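Lysine/ornithine decarboxylase (Selenomonas ruminantium, PDB 5GJP) decarboxylates L-lysine to cadaverine and L-ornithine to putrescine with similar efficiency, using pyridoxal 5'-phosphate as cofactor and working as a homodimer. Local coordinates at residues K12-R17 / E372-Y377; A49-P54 / G350-V355; G288-F293 / S356-N361. All blocks are in the same frame, centred on the assembly; numbering follows the deposited sequence.

Contact 1: residues K12-R17 / E372-Y377; sequences KTLAKR and EDQPEY
R17 and E376 join in an end-on salt bridge, partly buried, that ties helix 8-17 near the N-terminus to the first turn of helix 375-387 near the C-terminus. NH1 of R17 reaches OE2 of E376 at 2.7 Å and NH2 of R17 reaches OE1 of E376 at 3.2 Å, each on the syn lone pair. The guanidinium and carboxylate planes lie 28° apart, nearly coplanar, so the two groups meet edge to edge. The anti lone pair of the same OE2 of E376 takes the hydroxyl of T13, OG1 to OE2 2.6 Å. Two donors thus grip one oxygen, which fixes the rotation of the carboxylate. The E376 chain kinks at CB-CG (chi2 84°), turning its carboxylate toward helix 8-17. Beneath it, CD2 of L14 lies 3.5 Å from OE1 of E376, and the leucine also packs on L6.

Q374 occupies the N-cap position of helix 375-387. Strand 22-25, which follows helix 8-17, runs parallel to strand 368-370, which leads into this turn; the contact therefore brings both chain ends together beside the mixed beta-sheet of the second domain. The amide of Q374 lies almost in the guanidinium plane, with OE1 accepting a weak, bent bond from NH2 of R17 at 2.9 Å. CG of P375 lies over one face of the guanidinium, 3.9 Å from NH2 of R17. Lying close to the start of helix 375-387, the negative charge of E376 is likely to be favoured there as well as by R17.

Contact 2: residues A49-P54 / G350-V355; sequences AMKANP and GSYTSV. With PLP (pyridoxal-5'-phosphate), chain C; N2P (pentane-1,5-diamine), chain B.
Y352 lays its ring over A52, and the same two residues are joined by their backbones, N of Y352 to O of A52 at 3.2 Å with an almost straight N-H...O angle of 169°. From the backbone, CB of Y352 first meets NE2 of a bound cadaverine (pentane-1,5-diamine). The first torsion puts CG anti to the carbonyl carbon (chi1 -56°), which slips the ring between that ligand and the 49-54 turn. C4 of the diamine sits over the centre of one face. On the opposite face CA of A52 makes a CH-pi contact, 4.0 Å from the centroid, and CB of A52 lies 3.7 Å from CZ of Y352. At the rim, CE1 of Y352 touches CG of K51 at 3.8 Å. The tip, OH, donates to phosphate oxygen O3P of PLP at 2.6 Å. A phenylalanine here, lacking the hydroxyl, would probably leave O3P of PLP without its tyrosine donor and the phosphate less firmly held.

K51, by similarity the lysine that carries the cofactor as an internal aldimine, is not joined to it in this model: its NZ stands 4.2 Å from C4A of PLP. G257, R258, G219 and H179 also bind the cofactor. A water donates to O of A52 and accepts from N of T353, so the buried A52 carbonyl has two donors. CG1 of V355 rests 3.5 Å from O of K51.

The 49-54 turn leaves strand 44-49 of the PLP-binding barrel for helix 56-65, with helix 74-82 against M50 and K51. The 350-355 loop, between strands 343-346 and 368-370, presses Y352 on R258 of helix 258-261 and, with V355, on F360 of the second subunit.

Contact 3: residues G288-F293 / S356-N361; sequences GIYGCF and SATRFN. With N2P (pentane-1,5-diamine), chain D.
The carbonyl oxygen of Y290 is gripped twice by T358: OG1 of T358 donates to it at 2.7 Å and N of T358 at 2.9 Å. The amide comes in almost end-on to the carbonyl, whereas the hydroxyl is tilted 21° from its plane. That hydroxyl oxygen also accepts from N of F360 at 3.2 Å, an ST turn that bends the 356-361 loop back toward the tyrosine. Just before it, CB of A357 packs 3.5 Å from C of G291; CA of A357 makes a CA-H...O contact with O of G291.

At the end of the ST turn, CG of F360 lies anti to the backbone N (chi1 -165°), and its ring comes over that of Y290. They form an offset face-to-face stack, centroids 4.0 Å apart and planes 22° from parallel, with CD2 of F360 above the centre of the tyrosine ring. Here two loops of the beta domain, 288-293 and 356-361, build part of the dimer interface: Y298 of the second subunit also stacks with Y290, and V355 of that subunit packs on F360. OH of Y290 is held by D324, next to C323, by similarity the proton donor shared with the dimeric partner. A bound cadaverine lies near the two rings, though its placement by OH of Y290 is doubtful.

In the fold
Contact 1 stands apart at the partly exposed side of the beta domain, about 23 Å between centres from contact 2 and 24 Å from contact 3. Its charged grip between two helices differs from the other two, which are buried, lie in loops and combine backbone hydrogen bonds with aromatic packing. Contacts 2 and 3 share one continuous run, 350-361: its first half meets the barrel turn beside the cofactor, its second half a loop of its own domain. They touch where CB of T353 lies 3.8 Å from O of C292. Both also reach the second subunit, whereas contact 1 lies within one chain and joins that chain's two ends.

Contact 1: residues K12-R17 / E372-Y377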
# COMPACT_ATOMS: atom_id res chain seq x y z
N LYS A 12 16.70 22.81 3.97
CA LYS A 12 16.17 23.91 4.81
C LYS A 12 15.31 24.80 3.95
O LYS A 12 14.15 25.02 4.26
CB LYS A 12 17.27 24.79 5.43
CG LYS A 12 18.38 24.10 6.21
CD LYS A 12 17.92 23.42 7.49
CE LYS A 12 19.06 23.38 8.50
NZ LYS A 12 18.64 22.85 9.83
N THR A 13 15.85 25.29 2.85
CA THR A 13 15.08 26.18 1.99
C THR A 13 13.84 25.53 1.41
O THR A 13 12.78 26.12 1.43
CB THR A 13 15.92 26.80 0.85
OG1 THR A 13 16.64 25.76 0.17
CG2 THR A 13 16.87 27.82 1.41
N LEU A 14 13.95 24.30 0.91
CA LEU A 14 12.78 23.60 0.36
C LEU A 14 11.67 23.45 1.41
O LEU A 14 10.51 23.84 1.17
CB LEU A 14 13.17 22.24 -0.19
CG LEU A 14 14.08 22.27 -1.44
CD1 LEU A 14 14.79 20.94 -1.66
CD2 LEU A 14 13.29 22.68 -2.66
N ALA A 15 12.05 22.94 2.59
CA ALA A 15 11.13 22.77 3.71
C ALA A 15 10.50 24.07 4.27
O ALA A 15 9.47 23.99 4.96
CB ALA A 15 11.83 22.03 4.83
N LYS A 16 11.10 25.23 3.99
CA LYS A 16 10.48 26.52 4.32
C LYS A 16 9.23 26.78 3.48
O LYS A 16 8.30 27.42 3.95
CB LYS A 16 11.47 27.70 4.15
CG LYS A 16 12.33 28.03 5.36
CD LYS A 16 11.53 28.57 6.55
CE LYS A 16 10.78 29.85 6.21
NZ LYS A 16 10.31 30.56 7.44
N ARG A 17 9.22 26.26 2.26
CA ARG A 17 8.14 26.49 1.30
C ARG A 17 7.13 25.35 1.18
O ARG A 17 5.95 25.58 0.92
CB ARG A 17 8.75 26.73 -0.08
CG ARG A 17 8.91 28.20 -0.43
CD ARG A 17 10.21 28.47 -1.14
NE ARG A 17 10.46 27.51 -2.22
CZ ARG A 17 11.64 26.92 -2.47
NH1 ARG A 17 12.72 27.16 -1.71
NH2 ARG A 17 11.73 26.06 -3.48
N GLU A 372 14.33 20.68 -10.97
CA GLU A 372 14.77 21.61 -11.97
C GLU A 372 13.86 22.81 -12.09
O GLU A 372 14.29 23.84 -12.60
CB GLU A 372 14.93 20.92 -13.31
CG GLU A 372 16.16 20.01 -13.38
CD GLU A 372 15.99 18.67 -12.69
OE1 GLU A 372 14.86 18.36 -12.25
OE2 GLU A 372 16.99 17.93 -12.58
N ASP A 373 12.63 22.71 -11.62
CA ASP A 373 11.76 23.89 -11.53
C ASP A 373 12.00 24.76 -10.28
O ASP A 373 11.33 25.77 -10.12
CB ASP A 373 10.29 23.47 -11.60
CG ASP A 373 9.90 22.90 -12.96
OD1 ASP A 373 10.63 23.10 -13.95
OD2 ASP A 373 8.84 22.25 -13.05
N GLN A 374 12.96 24.43 -9.42
CA GLN A 374 13.16 25.15 -8.14
C GLN A 374 14.38 26.07 -8.16
O GLN A 374 15.33 25.80 -8.88
CB GLN A 374 13.36 24.14 -7.01
CG GLN A 374 12.29 23.07 -6.90
CD GLN A 374 10.92 23.65 -6.63
OE1 GLN A 374 10.73 24.43 -5.70
NE2 GLN A 374 9.95 23.27 -7.43
N PRO A 375 14.38 27.12 -7.33
CA PRO A 375 15.54 28.04 -7.23
C PRO A 375 16.84 27.41 -6.70
O PRO A 375 17.94 27.83 -7.08
CB PRO A 375 15.05 29.13 -6.27
CG PRO A 375 13.89 28.55 -5.53
CD PRO A 375 13.26 27.57 -6.48
N GLU A 376 16.70 26.40 -5.84
CA GLU A 376 17.85 25.60 -5.43
C GLU A 376 18.63 25.03 -6.63
O GLU A 376 19.86 24.96 -6.61
CB GLU A 376 17.43 24.49 -4.48
CG GLU A 376 17.02 24.99 -3.09
CD GLU A 376 15.56 25.48 -3.00
OE1 GLU A 376 14.85 25.53 -4.04
OE2 GLU A 376 15.10 25.82 -1.88
N TYR A 377 17.92 24.65 -7.68
CA TYR A 377 18.56 24.18 -8.90
C TYR A 377 19.22 25.35 -9.64
O TYR A 377 20.33 25.20 -10.13
CB TYR A 377 17.55 23.51 -9.81
CG TYR A 377 18.12 23.06 -11.11
CD1 TYR A 377 18.95 21.93 -11.19
CD2 TYR A 377 17.82 23.74 -12.30
CE1 TYR A 377 19.48 21.50 -12.40
CE2 TYR A 377 18.36 23.33 -13.51
CZ TYR A 377 19.18 22.21 -13.55
OH TYR A 377 19.69 21.78 -14.74

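Contact 2: residues A49-P54 / G350-V355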
# COMPACT_ATOMS: atom_id res chain seq x y z
N ALA A 49 10.29 0.43 -17.71
CA ALA A 49 9.30 -0.26 -16.89
C ALA A 49 8.71 0.75 -15.91
O ALA A 49 9.16 0.94 -14.79
CB ALA A 49 9.91 -1.45 -16.18
N MET A 50 7.65 1.40 -16.35
CA MET A 50 7.12 2.54 -15.67
C MET A 50 6.49 2.20 -14.34
O MET A 50 6.19 3.08 -13.57
CB MET A 50 6.18 3.33 -16.57
CG MET A 50 5.04 2.54 -17.14
SD MET A 50 4.00 3.62 -18.08
CE MET A 50 3.21 4.56 -16.81
N LYS A 51 6.35 0.93 -14.06
CA LYS A 51 5.74 0.51 -12.81
C LYS A 51 6.57 0.99 -11.63
O LYS A 51 6.04 1.23 -10.57
CB LYS A 51 5.53 -1.00 -12.79
CG LYS A 51 6.72 -1.80 -12.35
CD LYS A 51 7.09 -2.84 -13.39
CE LYS A 51 5.88 -3.64 -13.81
NZ LYS A 51 5.86 -3.86 -15.28
N ALA A 52 7.87 1.10 -11.82
CA ALA A 52 8.76 1.65 -10.81
C ALA A 52 8.53 3.10 -10.43
O ALA A 52 8.59 3.46 -9.27
CB ALA A 52 10.19 1.48 -11.27
N ASN A 53 8.34 3.97 -11.41
CA ASN A 53 8.00 5.35 -11.15
C ASN A 53 7.29 5.96 -12.31
O ASN A 53 7.89 6.19 -13.34
CB ASN A 53 9.24 6.16 -10.84
CG ASN A 53 8.93 7.41 -10.06
OD1 ASN A 53 9.71 7.85 -9.24
ND2 ASN A 53 7.79 7.98 -10.31
N PRO A 54 6.03 6.33 -12.14
CA PRO A 54 5.21 6.82 -13.25
C PRO A 54 5.03 8.34 -13.29
O PRO A 54 4.06 8.83 -13.83
CB PRO A 54 3.88 6.13 -12.99
CG PRO A 54 3.83 6.02 -11.53
CD PRO A 54 5.22 5.68 -11.11
N GLY A 350 13.66 6.77 -5.57
CA GLY A 350 12.81 6.89 -6.77
C GLY A 350 12.02 5.69 -7.30
O GLY A 350 11.29 5.84 -8.25
N SER A 351 12.17 4.51 -6.71
CA SER A 351 11.65 3.28 -7.33
C SER A 351 10.96 2.45 -6.30
O SER A 351 11.52 2.20 -5.21
CB SER A 351 12.76 2.48 -7.96
OG SER A 351 13.33 3.22 -9.04
N TYR A 352 9.73 2.04 -6.62
CA TYR A 352 8.94 1.14 -5.76
C TYR A 352 8.75 1.76 -4.40
O TYR A 352 8.74 1.08 -3.36
CB TYR A 352 9.60 -0.26 -5.71
CG TYR A 352 9.77 -0.85 -7.10
CD1 TYR A 352 8.66 -1.18 -7.87
CD2 TYR A 352 11.00 -1.02 -7.65
CE1 TYR A 352 8.78 -1.70 -9.15
CE2 TYR A 352 11.13 -1.53 -8.92
CZ TYR A 352 10.02 -1.87 -9.66
OH TYR A 352 10.18 -2.41 -10.93
N THR A 353 8.57 3.07 -4.41
CA THR A 353 8.36 3.83 -3.19
C THR A 353 6.98 4.45 -3.24
O THR A 353 6.04 3.84 -2.76
CB THR A 353 9.42 4.89 -3.03
OG1 THR A 353 9.64 5.50 -4.31
CG2 THR A 353 10.69 4.24 -2.53
N SER A 354 6.86 5.61 -3.87
CA SER A 354 5.57 6.32 -3.96
C SER A 354 4.49 5.51 -4.72
O SER A 354 3.31 5.65 -4.43
CB SER A 354 5.77 7.66 -4.61
OG SER A 354 6.24 7.41 -5.92
N VAL A 355 4.90 4.65 -5.63
CA VAL A 355 3.97 3.75 -6.31
C VAL A 355 3.25 2.76 -5.45
O VAL A 355 2.22 2.26 -5.91
CB VAL A 355 4.61 2.96 -7.49
CG1 VAL A 355 5.09 3.93 -8.54
CG2 VAL A 355 5.77 2.08 -7.10
N1 PLP C . 10.32 -5.80 -16.70
C2 PLP C . 9.19 -6.45 -16.39
C2A PLP C . 8.47 -7.29 -17.41
C3 PLP C . 8.63 -6.35 -15.05
O3 PLP C . 7.50 -7.01 -14.76
C4 PLP C . 9.34 -5.53 -14.06
C4A PLP C . 8.83 -5.38 -12.68
O4A PLP C . 9.18 -6.15 -11.81
C5 PLP C . 10.58 -4.87 -14.52
C6 PLP C . 10.98 -5.05 -15.82
C5A PLP C . 11.38 -4.00 -13.60
O4P PLP C . 12.53 -4.63 -13.08
P PLP C . 13.52 -3.82 -12.15
O1P PLP C . 14.02 -4.77 -11.13
O2P PLP C . 14.56 -3.38 -13.10
O3P PLP C . 12.70 -2.74 -11.60
C1 N2P B . 7.25 -3.66 -5.09
C2 N2P B . 8.70 -4.17 -5.29
C3 N2P B . 8.92 -5.17 -6.42
C4 N2P B . 10.25 -5.01 -7.15
NE2 N2P B . 7.18 -2.44 -4.20
C5 N2P B . 10.13 -5.31 -8.64
N1 N2P B . 9.40 -6.56 -9.02
O HOH W 1 8.04 4.84 -6.63

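Contact 3: residues G288-F293 / S356-N361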
# COMPACT_ATOMS: atom_id res chain seq x y z
N GLY A 288 5.90 7.25 6.43
CA GLY A 288 5.84 5.96 7.08
C GLY A 288 5.68 4.76 6.18
O GLY A 288 5.75 4.86 4.97
N ILE A 289 5.52 3.60 6.79
CA ILE A 289 5.45 2.35 6.08
C ILE A 289 4.21 2.23 5.17
O ILE A 289 4.15 1.33 4.35
CB ILE A 289 5.50 1.16 7.10
CG1 ILE A 289 6.21 -0.07 6.49
CG2 ILE A 289 4.11 0.84 7.68
CD1 ILE A 289 7.02 -0.86 7.49
N TYR A 290 3.23 3.08 5.39
CA TYR A 290 2.05 3.09 4.57
C TYR A 290 2.19 4.09 3.44
O TYR A 290 1.34 4.19 2.60
CB TYR A 290 0.82 3.39 5.41
CG TYR A 290 0.33 2.22 6.21
CD1 TYR A 290 -0.38 1.20 5.63
CD2 TYR A 290 0.55 2.16 7.58
CE1 TYR A 290 -0.84 0.15 6.38
CE2 TYR A 290 0.09 1.12 8.33
CZ TYR A 290 -0.60 0.11 7.72
OH TYR A 290 -1.05 -0.93 8.47
N GLY A 291 3.30 4.81 3.42
CA GLY A 291 3.55 5.73 2.33
C GLY A 291 4.76 5.29 1.54
O GLY A 291 4.79 4.20 1.01
N CYS A 292 5.76 6.14 1.48
CA CYS A 292 6.99 5.85 0.76
C CYS A 292 7.83 4.69 1.28
O CYS A 292 8.45 3.99 0.50
CB CYS A 292 7.84 7.10 0.64
SG CYS A 292 7.22 8.14 -0.67
N PHE A 293 7.88 4.52 2.59
CA PHE A 293 8.61 3.40 3.18
C PHE A 293 7.88 2.05 3.01
O PHE A 293 8.32 1.06 3.58
CB PHE A 293 8.89 3.64 4.65
CG PHE A 293 9.89 4.72 4.90
CD1 PHE A 293 11.26 4.44 4.82
CD2 PHE A 293 9.48 5.99 5.27
CE1 PHE A 293 12.20 5.43 5.07
CE2 PHE A 293 10.41 6.99 5.52
CZ PHE A 293 11.77 6.70 5.44
N SER A 356 3.79 2.44 -4.25
CA SER A 356 3.01 1.67 -3.25
C SER A 356 2.50 2.47 -2.01
O SER A 356 1.91 1.88 -1.08
CB SER A 356 3.72 0.36 -2.84
OG SER A 356 5.07 0.53 -2.45
N ALA A 357 2.62 3.80 -2.03
CA ALA A 357 2.04 4.65 -0.96
C ALA A 357 0.51 4.59 -0.98
O ALA A 357 -0.12 4.32 -2.01
CB ALA A 357 2.53 6.10 -1.08
N THR A 358 -0.06 4.85 0.20
CA THR A 358 -1.49 4.79 0.43
C THR A 358 -1.94 6.03 1.18
O THR A 358 -1.12 6.85 1.59
CB THR A 358 -1.84 3.56 1.30
OG1 THR A 358 -1.37 3.78 2.63
CG2 THR A 358 -1.21 2.26 0.79
N ARG A 359 -3.25 6.15 1.39
CA ARG A 359 -3.85 7.18 2.24
C ARG A 359 -4.38 6.59 3.53
O ARG A 359 -5.32 7.12 4.15
CB ARG A 359 -4.95 7.99 1.48
CG ARG A 359 -4.37 8.77 0.29
CD ARG A 359 -5.17 9.97 -0.10
NE ARG A 359 -5.42 10.79 1.07
CZ ARG A 359 -6.48 11.60 1.23
NH1 ARG A 359 -7.38 11.76 0.26
NH2 ARG A 359 -6.64 12.27 2.36
N PHE A 360 -3.74 5.50 3.96
CA PHE A 360 -4.04 4.92 5.26
C PHE A 360 -4.00 6.01 6.34
O PHE A 360 -3.14 6.89 6.30
CB PHE A 360 -3.05 3.80 5.58
CG PHE A 360 -3.49 2.95 6.72
CD1 PHE A 360 -4.60 2.13 6.57
CD2 PHE A 360 -2.83 2.99 7.93
CE1 PHE A 360 -5.02 1.34 7.63
CE2 PHE A 360 -3.24 2.21 8.98
CZ PHE A 360 -4.34 1.38 8.84
N ASN A 361 -4.92 5.94 7.29
CA ASN A 361 -5.10 6.96 8.36
C ASN A 361 -5.49 8.35 7.82
O ASN A 361 -5.35 9.35 8.51
CB ASN A 361 -3.84 7.08 9.28
CG ASN A 361 -3.78 6.01 10.34
OD1 ASN A 361 -4.18 4.89 10.13
ND2 ASN A 361 -3.27 6.37 11.49
C1 N2P D . -3.27 -2.26 8.72
C2 N2P D . -3.71 -3.24 9.84
C3 N2P D . -3.60 -2.73 11.28
C4 N2P D . -4.71 -3.21 12.20
NE2 N2P D . -3.72 -2.69 7.35
C5 N2P D . -5.11 -2.14 13.22
N1 N2P D . -3.99 -1.47 13.95